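Local coordinates for protein naphthalene dioxygenase small subunit (Rhodococcus sp., PDB 2B1X) that forms the beta subunit of a Rieske non-heme iron naphthalene 1,2-dioxygenase, packing against the large subunits of the six-chain enzyme and probably serving a mainly structural role, at residues E24-A28 / G29-E33; A36-T39 / E40-Y44; L81-E84 / Y85-A88; T161-T165 / H166-L170. All coordinates share one frame; numbering follows the deposited sequence.

Contact 1: residues E24-A28 / G29-E33; sequences ELLDA and GKYRE
Leu25 O is gripped by two backbone donors: Lys30 N, 2.9 Å from Leu25 O, and Ala28 N, which reaches the same oxygen from the opposite face of its carbonyl plane. One residue on, Gly29 N bonds to Leu26 O at 3.0 Å. The six-residue reach from Leu25 to Lys30 belongs to a Schellman motif, which ends the helix at a residue of positive phi. Glycine suits that place, since a positive phi (70°) favours it. Beyond the turn Lys30 takes the N-cap position of the next helix.

Leu25 packs across the corner between the two helices. Its CD1 lies 3.9 Å from Glu33 CB, while its CD2 lies between Lys30 CD, at 3.8 Å, and the Glu33 carboxylate oxygen OE1, at 3.5 Å. It crosses both side chains at about a right angle. Lys30 runs out fully extended past Leu25, which carries its ammonium clear of the apolar patch toward solvent. Leu26 CD1 approaches Tyr31 CE2 at 4.3 Å.

The corner joins helix 10-27 to helix 31-35. Tyr31 rests on Val78 and Leu81 of helix 71-81, Asp27 bonds to His97 on strand 94-106, and Glu24 forms a salt bridge with Arg103 of a second copy of this subunit.

Contact 2: residues A36-T39 / E40-Y44; sequences ALVT and EDLSY
Val38 CG2 meets Leu42 CD2 at 4.2 Å, the two branched side chains crossing obliquely on one side of a tight corner. Leu42 reaches there because its CG lies anti to the backbone N (chi1 171°), which swings the isobutyl group back beside Val38. Two branched apolar residues suit this inner side of the bend.

Thr39 comes next and supplies the bond that closes the corner. Its carbonyl oxygen accepts from Leu42 N at 3.1 Å, in a type I beta turn from Thr39 to Leu42. The hydroxyl of Thr39 is tied to the residue that follows through a water: this water lies 2.9 Å from Thr39 OG1 and donates to Glu40 OE1 at 2.7 Å. A bend at chi2 (69°) folds the Glu40 carboxylate back to share that water, an arrangement fitting for a long, exposed polar chain. Asp41, also on the outside, is engaged by a salt bridge to Arg143.

The turn lets the chain pass from strand 38-39 into strand 42-49. Strand 42-49 runs parallel to strand 148-158, with Ser43 bonded to Ala152; Thr39, before the corner, bonds to Met151 of the same strand, and Leu42 packs on Met74 of helix 71-81.

Contact 3: residues L81-E84 / Y85-A88; sequences LETE and YAWA
Glu84 and Tyr85, neighbours in the chain, make the main side-chain contact, a CH-pi interaction: Glu84 CB sits over one face of the Tyr85 ring, 4.0 Å from its centroid and 11° off the normal. The two side chains lie side by side and point the same way, each with CG beside its own backbone N (Tyr85 chi1 -48°). The carboxylate, turned 68° from the ring plane, comes near the phenol, with Glu84 OE1 3.7 Å from Tyr85 OH. Trp87 CZ2 stands at the edge of the tyrosine ring, in its plane, while Tyr85 O lies above the indole.

Apolar packing is slight: Leu81 CD2 touches Ala86 CB at 4.1 Å, where a small methyl suits a buried spot.

Polar bonds hold the backbone. Thr83 OG1 accepts a weak bond from Tyr85 N at 3.3 Å and has a stronger partner in Arg80 O. A water donates to Thr83 O at 2.7 Å and accepts from Ala86 N, at the centre of an inverse gamma turn.

Tyr85 N, Thr83 O and Ala86 N are thus met by a hydroxyl and a water as the chain enters the short 3-10 segment carrying Trp87, whose NE1 is satisfied by Met219 O of a large subunit.

Contact 4: residues T161-T165 / H166-L170; sequences TTIMT and HNLAL
Thr165 lays its methyl over the backbone just ahead of it: Thr165 CG2 lies 3.3 Å from Asn167 O and 4.1 Å from Leu168 CD2. The hydroxyl points another way, with OG1 anti to the backbone N (chi1 -169°), and bonds to Asp132 and Arg123. A beta-branched residue with one polar and one apolar arm serves both needs, turning the hydroxyl to two charged residues and the methyl to the leucine.

Leu168 CD2 is the shared apolar point of the bend, since Ile163 CG2 also approaches it, at 4.3 Å. Leucine and isoleucine here come together from five residues apart, with the chain bowed between them, and Leu134 of strand 132-145 packs against both of them and against Thr165.

His166 leaves from the other side of the bend. Its side chain slants across that of Thr165, with His166 ND1 4.0 Å from Thr165 OG1. Asn167 bonds through its OD1 to Arg123 NH2, and through its ND2 to Gln370 O of a large subunit, using both ends of its amide.

This irregular tail follows strand 148-158 and passes along strands 112-124 and 132-145, wedged between that sheet and the large subunit, whose Trp197 packs on Ile163 and Ile364 on Leu168.

In the fold
Contacts 1 and 2 are partly buried corners between regular elements, one joining two helices and the other two strands, and both rely on backbone bonds, with apolar side chains packed across the corner. They meet where Leu25 packs on Leu37. Contact 3 is the outermost, its centre about 20 Å from the centre of the chain, and depends on a ring face and water. Contact 4, whose touching residues are all buried, gathers aliphatic groups and satisfies its polar ends through the sheet and the large subunit. Arg32 and Glu82 form a salt bridge between contacts 1 and 3, Tyr31 touches Leu170 of contact 4, and Ala88 packs on Asn167, so contacts 3 and 4 adjoin along the large-subunit interface.

Contact 1: residues E24-A28 / G29-E33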
loop_
_atom_site.group_PDB
_atom_site.type_symbol
_atom_site.label_atom_id
_atom_site.label_comp_id
_atom_site.label_asym_id
_atom_site.label_seq_id
_atom_site.Cartn_x
_atom_site.Cartn_y
_atom_site.Cartn_z
ATOM N N GLU B 24 20.993 16.669 -7.630
ATOM C CA GLU B 24 20.237 17.612 -8.448
ATOM C C GLU B 24 20.294 17.308 -9.931
ATOM O O GLU B 24 19.261 17.351 -10.610
ATOM C CB GLU B 24 20.702 19.058 -8.198
ATOM C CG GLU B 24 19.932 20.103 -8.994
ATOM C CD GLU B 24 20.514 21.491 -8.865
ATOM O OE1 GLU B 24 20.592 22.007 -7.738
ATOM O OE2 GLU B 24 20.913 22.078 -9.896
ATOM N N LEU B 25 21.495 17.039 -10.444
ATOM C CA LEU B 25 21.665 16.646 -11.843
ATOM C C LEU B 25 20.849 15.388 -12.133
ATOM O O LEU B 25 20.102 15.354 -13.111
ATOM C CB LEU B 25 23.151 16.398 -12.170
ATOM C CG LEU B 25 24.170 17.547 -12.274
ATOM C CD1 LEU B 25 25.537 17.020 -12.749
ATOM C CD2 LEU B 25 23.710 18.654 -13.249
ATOM N N LEU B 26 20.973 14.366 -11.282
ATOM C CA LEU B 26 20.225 13.118 -11.505
ATOM C C LEU B 26 18.713 13.382 -11.508
ATOM O O LEU B 26 17.991 12.897 -12.379
ATOM C CB LEU B 26 20.544 12.062 -10.417
ATOM C CG LEU B 26 21.636 10.980 -10.631
ATOM C CD1 LEU B 26 22.278 10.979 -12.006
ATOM C CD2 LEU B 26 22.722 11.035 -9.566
ATOM N N ASP B 27 18.242 14.170 -10.555
ATOM C CA ASP B 27 16.800 14.425 -10.480
ATOM C C ASP B 27 16.302 15.328 -11.626
ATOM O O ASP B 27 15.116 15.458 -11.828
ATOM C CB ASP B 27 16.397 14.978 -9.104
ATOM C CG ASP B 27 16.720 14.004 -7.959
ATOM O OD1 ASP B 27 16.758 12.769 -8.214
ATOM O OD2 ASP B 27 16.967 14.390 -6.789
ATOM N N ALA B 28 17.205 15.953 -12.364
ATOM C CA ALA B 28 16.794 16.782 -13.496
ATOM C C ALA B 28 17.000 16.027 -14.804
ATOM O O ALA B 28 16.735 16.571 -15.898
ATOM C CB ALA B 28 17.533 18.087 -13.501
ATOM N N GLY B 29 17.456 14.777 -14.694
ATOM C CA GLY B 29 17.679 13.933 -15.851
ATOM C C GLY B 29 18.852 14.410 -16.673
ATOM O O GLY B 29 18.906 14.149 -17.881
ATOM N N LYS B 30 19.786 15.126 -16.034
ATOM C CA LYS B 30 20.994 15.603 -16.724
ATOM C C LYS B 30 22.097 14.554 -16.701
ATOM O O LYS B 30 23.125 14.742 -16.051
ATOM C CB LYS B 30 21.490 16.924 -16.110
ATOM C CG LYS B 30 20.495 18.053 -16.306
ATOM C CD LYS B 30 20.935 19.363 -15.712
ATOM C CE LYS B 30 19.909 20.446 -16.045
ATOM N NZ LYS B 30 20.170 21.722 -15.295
ATOM N N TYR B 31 21.874 13.453 -17.408
ATOM C CA TYR B 31 22.789 12.307 -17.366
ATOM C C TYR B 31 24.199 12.556 -17.960
ATOM O O TYR B 31 25.209 12.075 -17.431
ATOM C CB TYR B 31 22.117 11.110 -18.026
ATOM C CG TYR B 31 20.887 10.641 -17.244
ATOM C CD1 TYR B 31 19.593 10.856 -17.734
ATOM C CD2 TYR B 31 21.030 10.011 -16.012
ATOM C CE1 TYR B 31 18.444 10.422 -17.009
ATOM C CE2 TYR B 31 19.922 9.580 -15.284
ATOM C CZ TYR B 31 18.627 9.786 -15.787
ATOM O OH TYR B 31 17.533 9.359 -15.052
ATOM N N ARG B 32 24.244 13.338 -19.034
ATOM C CA ARG B 32 25.491 13.652 -19.722
ATOM C C ARG B 32 26.384 14.483 -18.797
ATOM O O ARG B 32 27.576 14.200 -18.649
ATOM C CB ARG B 32 25.184 14.380 -21.039
ATOM C CG ARG B 32 26.407 14.815 -21.869
ATOM C CD ARG B 32 27.427 13.724 -22.112
ATOM N NE ARG B 32 26.902 12.586 -22.863
ATOM C CZ ARG B 32 27.622 11.507 -23.185
ATOM N NH1 ARG B 32 28.908 11.430 -22.836
ATOM N NH2 ARG B 32 27.067 10.513 -23.865
ATOM N N GLU B 33 25.788 15.474 -18.142
ATOM C CA GLU B 33 26.491 16.261 -17.127
ATOM C C GLU B 33 26.964 15.419 -15.956
ATOM O O GLU B 33 28.059 15.620 -15.475
ATOM C CB GLU B 33 25.618 17.399 -16.603
ATOM C CG GLU B 33 25.354 18.460 -17.657
ATOM C CD GLU B 33 24.733 19.722 -17.084
ATOM O OE1 GLU B 33 25.224 20.226 -16.039
ATOM O OE2 GLU B 33 23.750 20.214 -17.688
#

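Contact 2: residues A36-T39 / E40-Y44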
loop_
_atom_site.group_PDB
_atom_site.type_symbol
_atom_site.label_atom_id
_atom_site.label_comp_id
_atom_site.label_asym_id
_atom_site.label_seq_id
_atom_site.Cartn_x
_atom_site.Cartn_y
_atom_site.Cartn_z
ATOM N N ALA B 36 30.181 13.403 -16.532
ATOM C CA ALA B 36 31.404 14.178 -16.394
ATOM C C ALA B 36 31.945 14.192 -14.943
ATOM O O ALA B 36 33.094 14.573 -14.721
ATOM C CB ALA B 36 31.194 15.612 -16.913
ATOM N N LEU B 37 31.130 13.773 -13.967
ATOM C CA LEU B 37 31.586 13.741 -12.576
ATOM C C LEU B 37 32.315 12.457 -12.226
ATOM O O LEU B 37 32.788 12.284 -11.097
ATOM C CB LEU B 37 30.411 13.932 -11.608
ATOM C CG LEU B 37 29.541 15.163 -11.820
ATOM C CD1 LEU B 37 28.335 15.119 -10.862
ATOM C CD2 LEU B 37 30.357 16.437 -11.661
ATOM N N VAL B 38 32.414 11.544 -13.180
ATOM C CA VAL B 38 32.990 10.262 -12.832
ATOM C C VAL B 38 34.376 10.091 -13.367
ATOM O O VAL B 38 34.803 10.731 -14.309
ATOM C CB VAL B 38 32.106 9.015 -13.189
ATOM C CG1 VAL B 38 30.650 9.210 -12.704
ATOM C CG2 VAL B 38 32.187 8.693 -14.683
ATOM N N THR B 39 35.062 9.182 -12.728
ATOM C CA THR B 39 36.447 8.968 -12.958
ATOM C C THR B 39 36.634 7.872 -14.016
ATOM O O THR B 39 35.731 7.062 -14.289
ATOM C CB THR B 39 37.027 8.615 -11.577
ATOM O OG1 THR B 39 38.264 9.307 -11.380
ATOM C CG2 THR B 39 37.301 7.130 -11.438
ATOM N N GLU B 40 37.813 7.879 -14.621
ATOM C CA GLU B 40 38.185 6.931 -15.666
ATOM C C GLU B 40 38.234 5.456 -15.154
ATOM O O GLU B 40 37.951 4.522 -15.900
ATOM C CB GLU B 40 39.529 7.380 -16.262
ATOM C CG GLU B 40 39.712 8.922 -16.436
ATOM C CD GLU B 40 39.853 9.791 -15.129
ATOM O OE1 GLU B 40 40.312 9.324 -14.062
ATOM O OE2 GLU B 40 39.512 11.004 -15.161
ATOM N N ASP B 41 38.585 5.270 -13.878
ATOM C CA ASP B 41 38.580 3.952 -13.242
ATOM C C ASP B 41 37.322 3.727 -12.363
ATOM O O ASP B 41 37.355 2.937 -11.409
ATOM C CB ASP B 41 39.876 3.713 -12.439
ATOM C CG ASP B 41 40.083 4.733 -11.302
ATOM O OD1 ASP B 41 39.698 5.911 -11.436
ATOM O OD2 ASP B 41 40.628 4.436 -10.210
ATOM N N LEU B 42 36.220 4.405 -12.705
ATOM C CA LEU B 42 34.947 4.253 -11.964
ATOM C C LEU B 42 34.607 2.797 -11.697
ATOM O O LEU B 42 34.724 1.940 -12.591
ATOM C CB LEU B 42 33.768 4.929 -12.693
ATOM C CG LEU B 42 32.354 4.661 -12.120
ATOM C CD1 LEU B 42 32.092 5.513 -10.876
ATOM C CD2 LEU B 42 31.245 4.904 -13.151
ATOM N N SER B 43 34.199 2.534 -10.459
ATOM C CA SER B 43 33.477 1.317 -10.090
ATOM C C SER B 43 32.158 1.685 -9.405
ATOM O O SER B 43 32.147 2.363 -8.360
ATOM C CB SER B 43 34.326 0.438 -9.162
ATOM O OG SER B 43 33.538 -0.630 -8.677
ATOM N N TYR B 44 31.044 1.278 -10.016
ATOM C CA TYR B 44 29.725 1.592 -9.514
ATOM C C TYR B 44 29.005 0.278 -9.291
ATOM O O TYR B 44 28.683 -0.405 -10.263
ATOM C CB TYR B 44 28.944 2.483 -10.507
ATOM C CG TYR B 44 27.615 3.000 -9.982
ATOM C CD1 TYR B 44 27.474 4.324 -9.556
ATOM C CD2 TYR B 44 26.499 2.176 -9.916
ATOM C CE1 TYR B 44 26.270 4.802 -9.082
ATOM C CE2 TYR B 44 25.287 2.636 -9.422
ATOM C CZ TYR B 44 25.179 3.953 -9.004
ATOM O OH TYR B 44 23.971 4.405 -8.517
HETATM O O HOH W 1 40.969 10.329 -11.625
#

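Contact 3: residues L81-E84 / Y85-A88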
loop_
_atom_site.group_PDB
_atom_site.type_symbol
_atom_site.label_atom_id
_atom_site.label_comp_id
_atom_site.label_asym_id
_atom_site.label_seq_id
_atom_site.Cartn_x
_atom_site.Cartn_y
_atom_site.Cartn_z
ATOM N N LEU B 81 20.032 6.241 -22.731
ATOM C CA LEU B 81 19.052 7.258 -22.327
ATOM C C LEU B 81 18.982 8.475 -23.257
ATOM O O LEU B 81 18.006 9.213 -23.209
ATOM C CB LEU B 81 19.292 7.682 -20.877
ATOM C CG LEU B 81 19.058 6.588 -19.831
ATOM C CD1 LEU B 81 19.789 6.887 -18.532
ATOM C CD2 LEU B 81 17.523 6.349 -19.569
ATOM N N GLU B 82 19.993 8.655 -24.106
ATOM C CA GLU B 82 20.043 9.742 -25.080
ATOM C C GLU B 82 19.476 9.333 -26.446
ATOM O O GLU B 82 19.406 10.167 -27.349
ATOM C CB GLU B 82 21.479 10.248 -25.257
ATOM C CG GLU B 82 22.050 10.994 -24.055
ATOM C CD GLU B 82 23.516 11.370 -24.235
ATOM O OE1 GLU B 82 24.242 10.661 -24.974
ATOM O OE2 GLU B 82 23.944 12.388 -23.640
ATOM N N THR B 83 19.097 8.063 -26.619
ATOM C CA THR B 83 18.333 7.700 -27.805
ATOM C C THR B 83 16.870 8.144 -27.664
ATOM O O THR B 83 16.439 8.631 -26.629
ATOM C CB THR B 83 18.387 6.166 -28.120
ATOM O OG1 THR B 83 17.680 5.406 -27.105
ATOM C CG2 THR B 83 19.832 5.648 -28.157
ATOM N N GLU B 84 16.101 7.947 -28.719
ATOM C CA GLU B 84 14.685 8.314 -28.700
ATOM C C GLU B 84 13.837 7.129 -28.270
ATOM O O GLU B 84 12.611 7.158 -28.425
ATOM C CB GLU B 84 14.247 8.801 -30.108
ATOM C CG GLU B 84 14.823 10.169 -30.479
ATOM C CD GLU B 84 14.659 10.547 -31.938
ATOM O OE1 GLU B 84 14.382 9.665 -32.805
ATOM O OE2 GLU B 84 14.819 11.756 -32.230
ATOM N N TYR B 85 14.491 6.098 -27.735
ATOM C CA TYR B 85 13.883 4.770 -27.588
ATOM C C TYR B 85 14.132 4.113 -26.234
ATOM O O TYR B 85 13.879 2.915 -26.085
ATOM C CB TYR B 85 14.387 3.842 -28.701
ATOM C CG TYR B 85 14.310 4.464 -30.074
ATOM C CD1 TYR B 85 15.450 4.958 -30.698
ATOM C CD2 TYR B 85 13.101 4.535 -30.757
ATOM C CE1 TYR B 85 15.389 5.513 -31.986
ATOM C CE2 TYR B 85 13.027 5.098 -32.037
ATOM C CZ TYR B 85 14.173 5.579 -32.640
ATOM O OH TYR B 85 14.092 6.144 -33.880
ATOM N N ALA B 86 14.589 4.885 -25.245
ATOM C CA ALA B 86 14.783 4.317 -23.908
ATOM C C ALA B 86 13.461 4.233 -23.151
ATOM O O ALA B 86 13.187 5.061 -22.267
ATOM C CB ALA B 86 15.809 5.130 -23.108
ATOM N N TRP B 87 12.665 3.215 -23.463
ATOM C CA TRP B 87 11.238 3.228 -23.106
ATOM C C TRP B 87 10.974 3.253 -21.614
ATOM O O TRP B 87 9.983 3.833 -21.211
ATOM C CB TRP B 87 10.484 2.047 -23.719
ATOM C CG TRP B 87 10.708 1.879 -25.210
ATOM C CD1 TRP B 87 11.315 0.815 -25.837
ATOM C CD2 TRP B 87 10.317 2.786 -26.253
ATOM N NE1 TRP B 87 11.330 1.014 -27.200
ATOM C CE2 TRP B 87 10.725 2.216 -27.479
ATOM C CE3 TRP B 87 9.686 4.048 -26.274
ATOM C CZ2 TRP B 87 10.487 2.841 -28.709
ATOM C CZ3 TRP B 87 9.459 4.668 -27.498
ATOM C CH2 TRP B 87 9.847 4.056 -28.701
ATOM N N ALA B 88 11.838 2.584 -20.838
ATOM C CA ALA B 88 11.790 2.545 -19.376
ATOM C C ALA B 88 11.858 3.930 -18.741
ATOM O O ALA B 88 11.370 4.132 -17.628
ATOM C CB ALA B 88 12.940 1.685 -18.814
HETATM O O HOH W 2 14.442 7.934 -24.934
#

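Contact 4: residues T161-T165 / H166-L170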
loop_
_atom_site.group_PDB
_atom_site.type_symbol
_atom_site.label_atom_id
_atom_site.label_comp_id
_atom_site.label_asym_id
_atom_site.label_seq_id
_atom_site.Cartn_x
_atom_site.Cartn_y
_atom_site.Cartn_z
ATOM N N THR B 161 16.057 -6.996 0.245
ATOM C CA THR B 161 16.642 -8.160 -0.442
ATOM C C THR B 161 15.912 -8.260 -1.788
ATOM O O THR B 161 16.517 -8.040 -2.828
ATOM C CB THR B 161 16.513 -9.453 0.437
ATOM O OG1 THR B 161 15.155 -9.617 0.865
ATOM C CG2 THR B 161 17.299 -9.303 1.781
ATOM N N THR B 162 14.629 -8.568 -1.765
ATOM C CA THR B 162 13.747 -8.399 -2.942
ATOM C C THR B 162 13.586 -6.893 -3.216
ATOM O O THR B 162 13.164 -6.164 -2.351
ATOM C CB THR B 162 12.375 -9.055 -2.648
ATOM O OG1 THR B 162 12.586 -10.453 -2.408
ATOM C CG2 THR B 162 11.452 -9.047 -3.923
ATOM N N ILE B 163 13.999 -6.424 -4.391
ATOM C CA ILE B 163 13.947 -4.987 -4.683
ATOM C C ILE B 163 12.514 -4.539 -5.006
ATOM O O ILE B 163 11.754 -5.210 -5.750
ATOM C CB ILE B 163 14.969 -4.613 -5.816
ATOM C CG1 ILE B 163 16.369 -5.163 -5.522
ATOM C CG2 ILE B 163 14.955 -3.088 -6.169
ATOM C CD1 ILE B 163 16.934 -4.731 -4.133
ATOM N N MET B 164 12.128 -3.408 -4.423
ATOM C CA MET B 164 10.755 -2.949 -4.545
ATOM C C MET B 164 10.566 -1.796 -5.564
ATOM O O MET B 164 9.940 -0.769 -5.278
ATOM C CB MET B 164 10.186 -2.662 -3.178
ATOM C CG MET B 164 10.034 -3.988 -2.399
ATOM S SD MET B 164 9.339 -3.783 -0.773
ATOM C CE MET B 164 10.772 -3.394 0.133
ATOM N N THR B 165 11.092 -2.017 -6.759
ATOM C CA THR B 165 10.793 -1.200 -7.934
ATOM C C THR B 165 10.996 -2.083 -9.150
ATOM O O THR B 165 11.673 -3.134 -9.051
ATOM C CB THR B 165 11.607 0.109 -7.948
ATOM O OG1 THR B 165 11.094 0.967 -8.959
ATOM C CG2 THR B 165 13.064 -0.136 -8.279
ATOM N N HIS B 166 10.393 -1.712 -10.277
ATOM C CA HIS B 166 10.288 -2.634 -11.425
ATOM C C HIS B 166 11.549 -2.690 -12.313
ATOM O O HIS B 166 11.653 -3.558 -13.173
ATOM C CB HIS B 166 9.047 -2.309 -12.274
ATOM C CG HIS B 166 9.063 -0.917 -12.820
ATOM N ND1 HIS B 166 8.669 0.165 -12.067
ATOM C CD2 HIS B 166 9.542 -0.413 -13.984
ATOM C CE1 HIS B 166 8.869 1.278 -12.759
ATOM N NE2 HIS B 166 9.359 0.952 -13.943
ATOM N N ASN B 167 12.509 -1.799 -12.092
ATOM C CA ASN B 167 13.810 -1.869 -12.763
ATOM C C ASN B 167 14.771 -0.905 -12.062
ATOM O O ASN B 167 14.346 -0.065 -11.284
ATOM C CB ASN B 167 13.743 -1.660 -14.311
ATOM C CG ASN B 167 13.042 -0.344 -14.751
ATOM O OD1 ASN B 167 13.095 0.658 -14.068
ATOM N ND2 ASN B 167 12.383 -0.371 -15.939
ATOM N N LEU B 168 16.064 -1.031 -12.313
ATOM C CA LEU B 168 16.990 -0.039 -11.827
ATOM C C LEU B 168 17.441 0.794 -12.995
ATOM O O LEU B 168 18.599 0.755 -13.418
ATOM C CB LEU B 168 18.158 -0.698 -11.073
ATOM C CG LEU B 168 17.812 -1.344 -9.725
ATOM C CD1 LEU B 168 19.106 -1.940 -9.127
ATOM C CD2 LEU B 168 17.172 -0.388 -8.738
ATOM N N ALA B 169 16.491 1.520 -13.547
ATOM C CA ALA B 169 16.714 2.390 -14.694
ATOM C C ALA B 169 17.320 3.744 -14.278
ATOM O O ALA B 169 17.905 4.462 -15.118
ATOM C CB ALA B 169 15.388 2.584 -15.484
ATOM N N LEU B 170 17.213 4.066 -12.988
ATOM C CA LEU B 170 17.716 5.330 -12.426
ATOM C C LEU B 170 19.071 5.139 -11.757
ATOM O O LEU B 170 19.281 4.178 -11.037
ATOM C CB LEU B 170 16.702 5.886 -11.386
ATOM C CG LEU B 170 15.260 6.256 -11.817
ATOM C CD1 LEU B 170 14.401 6.677 -10.616
ATOM C CD2 LEU B 170 15.273 7.366 -12.887
#